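Local coordinates for cytochrome c (Pseudomonas aeruginosa, PDB 6RTE), which oxidises dihydro-heme d1 to heme d1 as NirN, the dehydrogenase of heme d1 biosynthesis, at residues A49-G54 / T87-F92; S69-A74 / Y107-P112; Q75-I80 / L96-A101; H82-T87 / S176-H181. All coordinates share one frame; numbering follows the deposited sequence.

From the N terminus, interactions 1 to 3 build the cytochrome c domain around heme c, and interaction 4 joins that domain to the propeller. Interaction 1 closes the loop from the heme-binding motif to the methionine ligand. Interaction 2 joins the start of helix 73-82 to the end of helix 98-109. Interaction 3 lies nested inside it and brings the same two helices together again. Interaction 1 crosses interactions 2 and 3. Interaction 4, the longest loop, crosses the other three and shares Thr87 with interaction 1. Backbone bonds from Phe92 to Ile80 and from Arg84 to Met89 connect interaction 1 with interactions 3 and 4.

Interaction 1: residues A49-G54 / T87-F92; sequences ACHGAG and TQMAGF. With HEC (heme c), chain C.
His51 and Met89 grip the same heme iron from opposite faces of the porphyrin. His51 NE2 binds the iron at 2.0 Å. Met89 SD binds it at 2.4 Å, and the two ligands stand almost in line through the metal, at about 169°. The sulfur therefore lies off the edge of the imidazole, close to its plane. His51 ND1 is hydrogen-bonded to Pro61 O, which fixes the rotation of the ring and should make NE2 a stronger donor to the iron. The thioether bond from Cys50 SG to heme CAC, 1.8 Å, holds the porphyrin next to the histidine. Cys50 and His51 end a CXXCH sequence, the signature of c-type cytochromes. Across the heme, Met89 starts with CG anti to its own N (chi1 177°). A bend at chi2, 59°, then brings SD to the iron. The backbone there is set by an ST turn, in which Met89 N gives a hydrogen bond of 2.9 Å to Thr87 OG1. Phe92 lays one ring face under the heme vinyl-derived carbon CBB, and its CZ approaches heme CHC at 3.6 Å. The histidine comes from helix 48-51. The methionine comes from the loop between helices 73-82 and 98-109, which is tied back to helix 73-82 by a backbone bond from Phe92 to Ile80.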
# COMPACT_ATOMS: atom_id res chain seq x y z
N ALA A 49 12.59 26.31 -3.74
CA ALA A 49 13.27 26.27 -2.45
C ALA A 49 12.91 25.00 -1.68
O ALA A 49 13.77 24.39 -1.03
CB ALA A 49 12.91 27.50 -1.62
N CYS A 50 11.65 24.59 -1.74
CA CYS A 50 11.15 23.46 -0.97
C CYS A 50 10.84 22.24 -1.82
O CYS A 50 11.09 21.11 -1.39
CB CYS A 50 9.88 23.85 -0.21
SG CYS A 50 10.08 25.18 0.98
N HIS A 51 10.27 22.42 -3.00
CA HIS A 51 9.94 21.30 -3.87
C HIS A 51 11.11 20.88 -4.75
O HIS A 51 10.99 19.90 -5.48
CB HIS A 51 8.71 21.65 -4.71
CG HIS A 51 7.50 21.90 -3.88
ND1 HIS A 51 6.79 20.90 -3.26
CD2 HIS A 51 6.87 23.06 -3.54
CE1 HIS A 51 5.79 21.41 -2.58
NE2 HIS A 51 5.81 22.73 -2.74
N GLY A 52 12.22 21.60 -4.67
CA GLY A 52 13.47 21.13 -5.22
C GLY A 52 13.64 21.43 -6.69
O GLY A 52 12.69 21.72 -7.43
N ALA A 53 14.88 21.33 -7.14
CA ALA A 53 15.19 21.49 -8.55
C ALA A 53 14.56 20.35 -9.34
O ALA A 53 14.60 19.19 -8.93
CB ALA A 53 16.71 21.50 -8.76
N GLY A 54 13.96 20.70 -10.48
CA GLY A 54 13.29 19.73 -11.31
C GLY A 54 11.96 19.23 -10.77
O GLY A 54 11.38 18.31 -11.36
N THR A 87 -0.26 22.87 7.70
CA THR A 87 0.98 22.31 7.18
C THR A 87 1.96 23.45 6.93
O THR A 87 1.66 24.62 7.19
CB THR A 87 0.76 21.52 5.88
OG1 THR A 87 0.64 22.43 4.78
CG2 THR A 87 -0.49 20.64 5.95
N GLN A 88 3.14 23.11 6.42
CA GLN A 88 4.11 24.12 6.01
C GLN A 88 3.86 24.66 4.61
O GLN A 88 4.62 25.51 4.14
CB GLN A 88 5.53 23.54 6.10
CG GLN A 88 6.64 24.54 5.79
CD GLN A 88 8.03 23.95 5.92
OE1 GLN A 88 8.62 23.50 4.93
NE2 GLN A 88 8.57 23.95 7.13
N MET A 89 2.82 24.21 3.92
CA MET A 89 2.49 24.75 2.60
C MET A 89 1.54 25.92 2.80
O MET A 89 0.35 25.73 3.05
CB MET A 89 1.86 23.70 1.69
CG MET A 89 1.45 24.26 0.32
SD MET A 89 2.82 24.98 -0.62
CE MET A 89 1.92 25.76 -1.96
N ALA A 90 2.07 27.13 2.68
CA ALA A 90 1.27 28.33 2.84
C ALA A 90 0.75 28.81 1.49
O ALA A 90 1.23 28.41 0.43
CB ALA A 90 2.08 29.44 3.52
N GLY A 91 -0.26 29.69 1.54
CA GLY A 91 -0.84 30.21 0.33
C GLY A 91 -0.02 31.34 -0.27
O GLY A 91 0.73 32.04 0.41
N PHE A 92 -0.16 31.50 -1.58
CA PHE A 92 0.57 32.51 -2.33
C PHE A 92 -0.37 33.50 -3.02
O PHE A 92 0.08 34.27 -3.88
CB PHE A 92 1.48 31.85 -3.37
CG PHE A 92 2.67 31.15 -2.76
CD1 PHE A 92 2.56 29.86 -2.28
CD2 PHE A 92 3.90 31.78 -2.70
CE1 PHE A 92 3.64 29.21 -1.72
CE2 PHE A 92 5.00 31.14 -2.15
CZ PHE A 92 4.87 29.85 -1.66
FE HEC C . 4.34 23.59 -1.77
CHA HEC C . 2.51 20.92 -0.84
CHB HEC C . 2.80 23.63 -4.85
CHC HEC C . 5.97 26.56 -2.59
CHD HEC C . 6.28 23.33 0.98
NA HEC C . 2.93 22.51 -2.68
C1A HEC C . 2.30 21.43 -2.10
C2A HEC C . 1.36 20.90 -3.02
C3A HEC C . 1.44 21.66 -4.14
C4A HEC C . 2.42 22.66 -3.94
CMA HEC C . 0.63 21.45 -5.38
CAA HEC C . 0.46 19.70 -2.79
CBA HEC C . 1.23 18.43 -3.19
CGA HEC C . 0.52 17.12 -2.93
O1A HEC C . 1.15 16.04 -3.10
O2A HEC C . -0.66 17.09 -2.56
NB HEC C . 4.37 24.86 -3.44
C1B HEC C . 3.68 24.68 -4.56
C2B HEC C . 3.96 25.74 -5.47
C3B HEC C . 4.85 26.59 -4.86
C4B HEC C . 5.10 25.99 -3.53
CMB HEC C . 3.38 25.89 -6.84
CAB HEC C . 5.47 27.87 -5.29
CBB HEC C . 4.43 28.72 -6.02
NC HEC C . 5.86 24.77 -0.96
C1C HEC C . 6.39 25.92 -1.43
C2C HEC C . 7.40 26.35 -0.54
C3C HEC C . 7.49 25.43 0.49
C4C HEC C . 6.51 24.42 0.20
CMC HEC C . 8.21 27.60 -0.75
CAC HEC C . 8.38 25.33 1.67
CBC HEC C . 8.28 26.35 2.79
ND HEC C . 4.39 22.41 -0.29
C1D HEC C . 5.24 22.44 0.74
C2D HEC C . 4.95 21.35 1.69
C3D HEC C . 3.90 20.68 1.19
C4D HEC C . 3.57 21.36 -0.06
CMD HEC C . 5.68 21.05 2.97
CAD HEC C . 3.24 19.47 1.80
CBD HEC C . 2.14 19.87 2.79
CGD HEC C . 1.44 18.68 3.41
O1D HEC C . 1.94 18.14 4.41
O2D HEC C . 0.38 18.24 2.95

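Interaction 2: residues S69-A74 / Y107-P112; sequences SRLKPA and YLYQAP
Pro73 and Tyr109 mark the closest approach of the two backbones, with CA atoms 7.5 Å apart. Pro73 is in the first turn of helix 73-82, just after the N-cap residue Lys72. Tyr109 is in the last turn of helix 98-109, and the chain leaves helical geometry at Gln110. Tyr109 carries nearly the whole contact. Its CG is anti to the carbonyl carbon (chi1 -72°), which sends the ring across to the other helix. The hydroxyl OH gives a short hydrogen bond of 2.6 Å to Leu71 O. The hydroxyl approaches the carbonyl from above its plane, at 54°, away from the lone-pair directions. Pro73 CG sits over the centre of one ring face, 3.6 Å from the centroid and nearly on the ring normal, a CH-pi contact. The Leu71 side chain meets the hydroxyl end of the ring at about a right angle, with CG 3.8 Å from Tyr109 OH. Leu71 also touches heme c, so the tyrosine holds a residue of the heme pocket by its backbone. Lys72 N is hydrogen-bonded to Gln75 OE1, a side chain from the first turn of the helix. The contact lies at the surface of the cytochrome domain. Tyr109 also packs on Ala76 of helix 73-82 and on Leu68 in the loop before it.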
# COMPACT_ATOMS: atom_id res chain seq x y z
N SER A 69 -0.97 12.50 -9.46
CA SER A 69 -2.02 11.69 -10.09
C SER A 69 -3.30 11.64 -9.28
O SER A 69 -4.37 11.39 -9.85
CB SER A 69 -1.50 10.27 -10.33
OG SER A 69 -1.28 9.58 -9.10
N ARG A 70 -3.23 11.87 -7.97
CA ARG A 70 -4.41 11.86 -7.13
C ARG A 70 -4.92 13.25 -6.79
O ARG A 70 -5.90 13.37 -6.05
CB ARG A 70 -4.12 11.10 -5.83
CG ARG A 70 -4.57 9.65 -5.82
CD ARG A 70 -3.53 8.73 -6.43
NE ARG A 70 -3.45 7.46 -5.69
CZ ARG A 70 -2.52 6.53 -5.90
NH1 ARG A 70 -1.58 6.72 -6.81
NH2 ARG A 70 -2.53 5.42 -5.18
N LEU A 71 -4.28 14.29 -7.30
CA LEU A 71 -4.62 15.68 -6.99
C LEU A 71 -5.08 16.34 -8.28
O LEU A 71 -4.30 16.50 -9.22
CB LEU A 71 -3.41 16.41 -6.40
CG LEU A 71 -3.64 17.85 -5.93
CD1 LEU A 71 -4.50 17.88 -4.66
CD2 LEU A 71 -2.29 18.54 -5.70
N LYS A 72 -6.35 16.72 -8.33
CA LYS A 72 -6.86 17.39 -9.53
C LYS A 72 -6.24 18.79 -9.65
O LYS A 72 -6.01 19.45 -8.63
CB LYS A 72 -8.38 17.50 -9.47
CG LYS A 72 -9.09 16.16 -9.65
CD LYS A 72 -10.58 16.34 -9.89
CE LYS A 72 -11.34 15.01 -9.82
NZ LYS A 72 -11.26 14.39 -8.47
N PRO A 73 -5.96 19.25 -10.87
CA PRO A 73 -5.34 20.58 -11.02
C PRO A 73 -6.09 21.70 -10.33
O PRO A 73 -5.46 22.64 -9.82
CB PRO A 73 -5.30 20.75 -12.54
CG PRO A 73 -5.08 19.33 -13.03
CD PRO A 73 -5.98 18.51 -12.15
N ALA A 74 -7.43 21.64 -10.29
CA ALA A 74 -8.18 22.65 -9.57
C ALA A 74 -7.88 22.61 -8.08
O ALA A 74 -7.87 23.65 -7.41
CB ALA A 74 -9.68 22.48 -9.83
N TYR A 107 2.30 24.20 -15.51
CA TYR A 107 3.68 23.71 -15.47
C TYR A 107 3.80 22.43 -14.64
O TYR A 107 4.55 21.51 -15.01
CB TYR A 107 4.58 24.80 -14.90
CG TYR A 107 6.03 24.42 -14.69
CD1 TYR A 107 6.89 24.25 -15.77
CD2 TYR A 107 6.54 24.25 -13.41
CE1 TYR A 107 8.22 23.90 -15.57
CE2 TYR A 107 7.87 23.90 -13.20
CZ TYR A 107 8.70 23.73 -14.29
OH TYR A 107 10.02 23.39 -14.09
N LEU A 108 3.09 22.34 -13.51
CA LEU A 108 3.24 21.17 -12.65
C LEU A 108 2.70 19.92 -13.32
O LEU A 108 3.26 18.83 -13.15
CB LEU A 108 2.50 21.38 -11.32
CG LEU A 108 3.02 22.45 -10.35
CD1 LEU A 108 2.34 22.27 -9.00
CD2 LEU A 108 4.52 22.39 -10.20
N TYR A 109 1.62 20.04 -14.09
CA TYR A 109 1.01 18.88 -14.72
C TYR A 109 1.56 18.60 -16.11
O TYR A 109 1.26 17.54 -16.67
CB TYR A 109 -0.51 19.06 -14.75
CG TYR A 109 -1.11 18.91 -13.37
CD1 TYR A 109 -1.13 19.98 -12.47
CD2 TYR A 109 -1.60 17.68 -12.93
CE1 TYR A 109 -1.65 19.83 -11.20
CE2 TYR A 109 -2.12 17.53 -11.65
CZ TYR A 109 -2.14 18.62 -10.79
OH TYR A 109 -2.67 18.49 -9.51
N GLN A 110 2.38 19.48 -16.66
CA GLN A 110 2.96 19.27 -17.98
C GLN A 110 4.13 18.30 -17.87
O GLN A 110 4.97 18.42 -16.97
CB GLN A 110 3.42 20.60 -18.57
CG GLN A 110 4.25 20.48 -19.85
CD GLN A 110 3.48 19.86 -21.00
OE1 GLN A 110 2.37 20.29 -21.33
NE2 GLN A 110 4.07 18.85 -21.63
N ALA A 111 4.18 17.32 -18.77
CA ALA A 111 5.32 16.41 -18.80
C ALA A 111 6.59 17.18 -19.14
O ALA A 111 6.57 18.08 -19.99
CB ALA A 111 5.09 15.30 -19.83
N PRO A 112 7.71 16.88 -18.48
CA PRO A 112 8.96 17.60 -18.78
C PRO A 112 9.48 17.23 -20.16
O PRO A 112 9.08 16.20 -20.72
CB PRO A 112 9.91 17.15 -17.67
CG PRO A 112 9.36 15.85 -17.19
CD PRO A 112 7.88 15.86 -17.44

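Interaction 3: residues Q75-I80 / L96-A101; sequences QAREVI and LDDAAA. With HEC (heme c), chain C.
Arg77 and Asp98 form a rather loose salt bridge, their side chains crossing at about a right angle. The outer nitrogen NH2 points to Asp98 OD1 at 3.2 Å, a weak hydrogen bond with an N-H...O angle of 144°. The guanidinium and carboxylate planes are 60° apart, so the two groups do not pair side by side. The acid nevertheless meets the guanidinium at its edge, close to its plane. The stronger acidic partner is Asp102, one turn further along helix 98-109, which takes Arg77 NE. Two carboxylates of one helix thus hold the arginine. Its chain is extended from CG to NE, starting with CG anti to the backbone N (chi1 -165°). This reach lets one guanidinium face lie over the Ala101 methyl, with Arg77 NE 4.2 Å from Ala101 CB. The methyl is small, and the backbones come close here, with the CA atoms of Arg77 and Ala101 6.5 Å apart. The arrangement is consistent with a class I cytochrome c fold, in which helices pack around the heme, and helix 98-109 probably corresponds to its C-terminal helix. Asp97 is its N-cap, and its OD1 accepts from Ala100 N at 3.0 Å. Asp98 is the first helical residue after it, so the helix end would probably stabilise its negative charge. Helix 73-82 turns other side chains to the heme. Ile80 CD1 lies 3.5 Å from the heme methyl CMB. Val79 CG1 lies 3.9 Å from heme C2A, and the valine also packs against Met89. Leu96 and Ala101 both pack on Leu81 of helix 73-82, and Leu96 also touches Leu104 of helix 98-109.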
# COMPACT_ATOMS: atom_id res chain seq x y z
N GLN A 75 -7.61 21.41 -7.54
CA GLN A 75 -7.25 21.29 -6.13
C GLN A 75 -5.83 21.77 -5.89
O GLN A 75 -5.55 22.41 -4.87
CB GLN A 75 -7.42 19.84 -5.67
CG GLN A 75 -8.85 19.32 -5.85
CD GLN A 75 -8.96 17.81 -5.64
OE1 GLN A 75 -8.01 17.06 -5.86
NE2 GLN A 75 -10.14 17.37 -5.21
N ALA A 76 -4.91 21.48 -6.82
CA ALA A 76 -3.56 22.04 -6.72
C ALA A 76 -3.60 23.57 -6.74
O ALA A 76 -2.88 24.23 -5.99
CB ALA A 76 -2.69 21.53 -7.86
N ARG A 77 -4.45 24.14 -7.61
CA ARG A 77 -4.56 25.59 -7.68
C ARG A 77 -4.97 26.18 -6.34
O ARG A 77 -4.41 27.19 -5.90
CB ARG A 77 -5.57 25.97 -8.76
CG ARG A 77 -5.52 27.43 -9.17
CD ARG A 77 -6.45 27.69 -10.35
NE ARG A 77 -6.32 29.06 -10.83
CZ ARG A 77 -6.95 30.10 -10.30
NH1 ARG A 77 -7.77 29.94 -9.27
NH2 ARG A 77 -6.76 31.32 -10.81
N GLU A 78 -5.94 25.55 -5.67
CA GLU A 78 -6.39 26.08 -4.39
C GLU A 78 -5.32 25.94 -3.33
O GLU A 78 -5.18 26.81 -2.46
CB GLU A 78 -7.68 25.38 -3.96
CG GLU A 78 -8.87 25.64 -4.89
CD GLU A 78 -9.44 27.05 -4.74
OE1 GLU A 78 -8.85 27.87 -4.01
OE2 GLU A 78 -10.49 27.33 -5.36
N VAL A 79 -4.53 24.85 -3.39
CA VAL A 79 -3.42 24.68 -2.46
C VAL A 79 -2.36 25.75 -2.68
O VAL A 79 -1.81 26.30 -1.72
CB VAL A 79 -2.82 23.26 -2.61
CG1 VAL A 79 -1.58 23.13 -1.74
CG2 VAL A 79 -3.84 22.20 -2.24
N ILE A 80 -2.06 26.07 -3.94
CA ILE A 80 -1.06 27.09 -4.23
C ILE A 80 -1.52 28.46 -3.73
O ILE A 80 -0.71 29.27 -3.28
CB ILE A 80 -0.75 27.12 -5.74
CG1 ILE A 80 -0.06 25.83 -6.17
CG2 ILE A 80 0.09 28.36 -6.08
CD1 ILE A 80 0.03 25.66 -7.69
N LEU A 96 0.90 36.19 -6.11
CA LEU A 96 0.72 35.95 -7.53
C LEU A 96 -0.77 35.95 -7.87
O LEU A 96 -1.61 35.56 -7.06
CB LEU A 96 1.37 34.63 -7.95
CG LEU A 96 1.07 33.38 -7.13
CD1 LEU A 96 -0.19 32.69 -7.64
CD2 LEU A 96 2.25 32.42 -7.15
N ASP A 97 -1.08 36.40 -9.10
CA ASP A 97 -2.45 36.59 -9.54
C ASP A 97 -2.98 35.34 -10.23
O ASP A 97 -2.32 34.29 -10.26
CB ASP A 97 -2.55 37.82 -10.46
CG ASP A 97 -1.54 37.79 -11.60
OD1 ASP A 97 -1.31 36.71 -12.20
OD2 ASP A 97 -0.97 38.86 -11.90
N ASP A 98 -4.19 35.44 -10.79
CA ASP A 98 -4.84 34.28 -11.40
C ASP A 98 -4.02 33.71 -12.56
O ASP A 98 -3.90 32.50 -12.71
CB ASP A 98 -6.24 34.66 -11.89
CG ASP A 98 -7.27 34.66 -10.78
OD1 ASP A 98 -6.96 34.25 -9.64
OD2 ASP A 98 -8.42 35.07 -11.06
N ALA A 99 -3.48 34.59 -13.41
CA ALA A 99 -2.70 34.11 -14.55
C ALA A 99 -1.45 33.39 -14.09
O ALA A 99 -1.02 32.40 -14.70
CB ALA A 99 -2.34 35.28 -15.47
N ALA A 100 -0.83 33.87 -13.01
CA ALA A 100 0.37 33.23 -12.49
C ALA A 100 0.05 31.90 -11.83
O ALA A 100 0.82 30.94 -11.93
CB ALA A 100 1.08 34.18 -11.53
N ALA A 101 -1.10 31.82 -11.15
CA ALA A 101 -1.52 30.56 -10.55
C ALA A 101 -1.83 29.52 -11.62
O ALA A 101 -1.41 28.36 -11.51
CB ALA A 101 -2.73 30.78 -9.65
FE HEC C . 4.34 23.59 -1.77
CHA HEC C . 2.51 20.92 -0.84
CHB HEC C . 2.80 23.63 -4.85
CHC HEC C . 5.97 26.56 -2.59
CHD HEC C . 6.28 23.33 0.98
NA HEC C . 2.93 22.51 -2.68
C1A HEC C . 2.30 21.43 -2.10
C2A HEC C . 1.36 20.90 -3.02
C3A HEC C . 1.44 21.66 -4.14
C4A HEC C . 2.42 22.66 -3.94
CMA HEC C . 0.63 21.45 -5.38
CAA HEC C . 0.46 19.70 -2.79
CBA HEC C . 1.23 18.43 -3.19
CGA HEC C . 0.52 17.12 -2.93
O1A HEC C . 1.15 16.04 -3.10
O2A HEC C . -0.66 17.09 -2.56
NB HEC C . 4.37 24.86 -3.44
C1B HEC C . 3.68 24.68 -4.56
C2B HEC C . 3.96 25.74 -5.47
C3B HEC C . 4.85 26.59 -4.86
C4B HEC C . 5.10 25.99 -3.53
CMB HEC C . 3.38 25.89 -6.84
CAB HEC C . 5.47 27.87 -5.29
CBB HEC C . 4.43 28.72 -6.02
NC HEC C . 5.86 24.77 -0.96
C1C HEC C . 6.39 25.92 -1.43
C2C HEC C . 7.40 26.35 -0.54
C3C HEC C . 7.49 25.43 0.49
C4C HEC C . 6.51 24.42 0.20
CMC HEC C . 8.21 27.60 -0.75
CAC HEC C . 8.38 25.33 1.67
CBC HEC C . 8.28 26.35 2.79
ND HEC C . 4.39 22.41 -0.29
C1D HEC C . 5.24 22.44 0.74
C2D HEC C . 4.95 21.35 1.69
C3D HEC C . 3.90 20.68 1.19
C4D HEC C . 3.57 21.36 -0.06
CMD HEC C . 5.68 21.05 2.97
CAD HEC C . 3.24 19.47 1.80
CBD HEC C . 2.14 19.87 2.79
CGD HEC C . 1.44 18.68 3.41
O1D HEC C . 1.94 18.14 4.41
O2D HEC C . 0.38 18.24 2.95

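Interaction 4: residues H82-T87 / S176-H181; sequences HGRPAT and SRYALH. With HEC (heme c), chain C.
Arg84 opens a type II beta turn that ends at Thr87, and it faces Tyr178 in the loop that leads into strand 180-181. The turn is closed by a weak backbone bond from Thr87 N to Arg84 O and by Thr87 OG1, which gives 3.1 Å to the same carbonyl oxygen. Arg84 bends at chi3, -88°, and brings its guanidinium between the two heme propionates. NH1 makes a nearly straight bond of 2.8 Å to heme O2D, on one propionate. It also meets heme O2A, on the other, at 3.2 Å. NH2 gives a second bond to O2A, 2.9 Å long, so one flat group holds both carboxylates. Tyr178 OH comes to the guanidinium edge as a further, weak partner, 3.2 Å from Arg84 NH1. The tyrosine ring and the guanidinium are almost coplanar, 5° apart. The hydroxyl also gives a weak bond to heme O1A, at 3.0 Å. The arginine charge would be expected to offset the negative charge of the propionates. Arg198 adds another hydrogen bond to the heme. Arg84 follows helix 73-82 in the cytochrome domain. Tyr178 belongs to the beta-propeller, between strands 169-175 and 180-181, so the heme propionates are held at the border of the two domains. Next to Tyr178, Ala179 shares a backbone bond with Arg198, just past strand 192-197.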
# COMPACT_ATOMS: atom_id res chain seq x y z
N HIS A 82 -4.12 29.28 -1.35
CA HIS A 82 -4.51 29.43 0.05
C HIS A 82 -3.71 28.54 0.98
O HIS A 82 -3.83 28.69 2.21
CB HIS A 82 -6.00 29.12 0.19
CG HIS A 82 -6.86 29.92 -0.74
ND1 HIS A 82 -7.69 29.34 -1.68
CD2 HIS A 82 -7.00 31.26 -0.89
CE1 HIS A 82 -8.30 30.28 -2.37
NE2 HIS A 82 -7.90 31.46 -1.91
N GLY A 83 -2.88 27.65 0.45
CA GLY A 83 -2.09 26.77 1.27
C GLY A 83 -2.90 25.59 1.75
O GLY A 83 -4.10 25.47 1.51
N ARG A 84 -2.22 24.70 2.46
CA ARG A 84 -2.87 23.53 3.03
C ARG A 84 -3.06 23.75 4.52
O ARG A 84 -2.06 23.98 5.23
CB ARG A 84 -2.04 22.28 2.77
CG ARG A 84 -2.77 21.01 3.10
CD ARG A 84 -2.12 19.85 2.40
NE ARG A 84 -2.64 19.64 1.05
CZ ARG A 84 -2.05 18.85 0.15
NH1 ARG A 84 -0.93 18.23 0.45
NH2 ARG A 84 -2.59 18.69 -1.04
N PRO A 85 -4.28 23.67 5.04
CA PRO A 85 -4.49 24.02 6.45
C PRO A 85 -3.66 23.14 7.37
O PRO A 85 -3.71 21.91 7.29
CB PRO A 85 -6.00 23.81 6.65
CG PRO A 85 -6.40 22.85 5.58
CD PRO A 85 -5.49 23.11 4.42
N ALA A 86 -2.87 23.78 8.23
CA ALA A 86 -2.11 23.10 9.28
C ALA A 86 -0.94 22.31 8.70
O ALA A 86 -0.64 21.20 9.16
CB ALA A 86 -3.02 22.20 10.12
N THR A 87 -0.26 22.87 7.70
CA THR A 87 0.98 22.31 7.18
C THR A 87 1.96 23.45 6.93
O THR A 87 1.66 24.62 7.19
CB THR A 87 0.76 21.52 5.88
OG1 THR A 87 0.64 22.43 4.78
CG2 THR A 87 -0.49 20.64 5.95
N SER A 176 6.74 10.41 9.52
CA SER A 176 7.18 9.56 8.43
C SER A 176 7.54 10.41 7.21
O SER A 176 7.39 11.63 7.20
CB SER A 176 6.10 8.55 8.07
OG SER A 176 4.97 9.18 7.47
N ARG A 177 8.04 9.74 6.18
CA ARG A 177 8.11 10.37 4.87
C ARG A 177 6.70 10.68 4.39
O ARG A 177 5.71 10.09 4.84
CB ARG A 177 8.83 9.47 3.87
CG ARG A 177 10.30 9.20 4.21
CD ARG A 177 11.19 10.38 3.86
NE ARG A 177 12.56 10.18 4.33
CZ ARG A 177 13.60 10.95 3.98
NH1 ARG A 177 13.42 11.95 3.13
NH2 ARG A 177 14.81 10.70 4.46
N TYR A 178 6.62 11.63 3.46
CA TYR A 178 5.33 12.13 3.00
C TYR A 178 4.59 11.07 2.19
O TYR A 178 5.16 10.43 1.32
CB TYR A 178 5.55 13.40 2.17
CG TYR A 178 4.31 14.01 1.59
CD1 TYR A 178 3.47 14.81 2.35
CD2 TYR A 178 3.98 13.81 0.25
CE1 TYR A 178 2.34 15.38 1.81
CE2 TYR A 178 2.85 14.37 -0.30
CZ TYR A 178 2.04 15.16 0.48
OH TYR A 178 0.91 15.72 -0.08
N ALA A 179 3.30 10.89 2.50
CA ALA A 179 2.38 10.06 1.72
C ALA A 179 2.91 8.63 1.57
O ALA A 179 3.28 8.16 0.49
CB ALA A 179 2.13 10.70 0.35
N LEU A 180 2.90 7.92 2.70
CA LEU A 180 3.27 6.51 2.67
C LEU A 180 2.34 5.73 1.76
O LEU A 180 1.13 5.99 1.71
CB LEU A 180 3.23 5.93 4.08
CG LEU A 180 4.22 6.50 5.09
CD1 LEU A 180 4.11 5.74 6.42
CD2 LEU A 180 5.63 6.44 4.55
N HIS A 181 2.90 4.76 1.04
CA HIS A 181 2.20 4.01 0.01
C HIS A 181 2.33 2.52 0.25
O HIS A 181 3.42 2.03 0.53
CB HIS A 181 2.79 4.29 -1.39
CG HIS A 181 2.08 5.36 -2.15
ND1 HIS A 181 2.25 5.54 -3.50
CD2 HIS A 181 1.22 6.33 -1.74
CE1 HIS A 181 1.51 6.56 -3.90
NE2 HIS A 181 0.88 7.06 -2.85
FE HEC C . 4.34 23.59 -1.77
CHA HEC C . 2.51 20.92 -0.84
CHB HEC C . 2.80 23.63 -4.85
CHC HEC C . 5.97 26.56 -2.59
CHD HEC C . 6.28 23.33 0.98
NA HEC C . 2.93 22.51 -2.68
C1A HEC C . 2.30 21.43 -2.10
C2A HEC C . 1.36 20.90 -3.02
C3A HEC C . 1.44 21.66 -4.14
C4A HEC C . 2.42 22.66 -3.94
CMA HEC C . 0.63 21.45 -5.38
CAA HEC C . 0.46 19.70 -2.79
CBA HEC C . 1.23 18.43 -3.19
CGA HEC C . 0.52 17.12 -2.93
O1A HEC C . 1.15 16.04 -3.10
O2A HEC C . -0.66 17.09 -2.56
NB HEC C . 4.37 24.86 -3.44
C1B HEC C . 3.68 24.68 -4.56
C2B HEC C . 3.96 25.74 -5.47
C3B HEC C . 4.85 26.59 -4.86
C4B HEC C . 5.10 25.99 -3.53
CMB HEC C . 3.38 25.89 -6.84
CAB HEC C . 5.47 27.87 -5.29
CBB HEC C . 4.43 28.72 -6.02
NC HEC C . 5.86 24.77 -0.96
C1C HEC C . 6.39 25.92 -1.43
C2C HEC C . 7.40 26.35 -0.54
C3C HEC C . 7.49 25.43 0.49
C4C HEC C . 6.51 24.42 0.20
CMC HEC C . 8.21 27.60 -0.75
CAC HEC C . 8.38 25.33 1.67
CBC HEC C . 8.28 26.35 2.79
ND HEC C . 4.39 22.41 -0.29
C1D HEC C . 5.24 22.44 0.74
C2D HEC C . 4.95 21.35 1.69
C3D HEC C . 3.90 20.68 1.19
C4D HEC C . 3.57 21.36 -0.06
CMD HEC C . 5.68 21.05 2.97
CAD HEC C . 3.24 19.47 1.80
CBD HEC C . 2.14 19.87 2.79
CGD HEC C . 1.44 18.68 3.41
O1D HEC C . 1.94 18.14 4.41
O2D HEC C . 0.38 18.24 2.95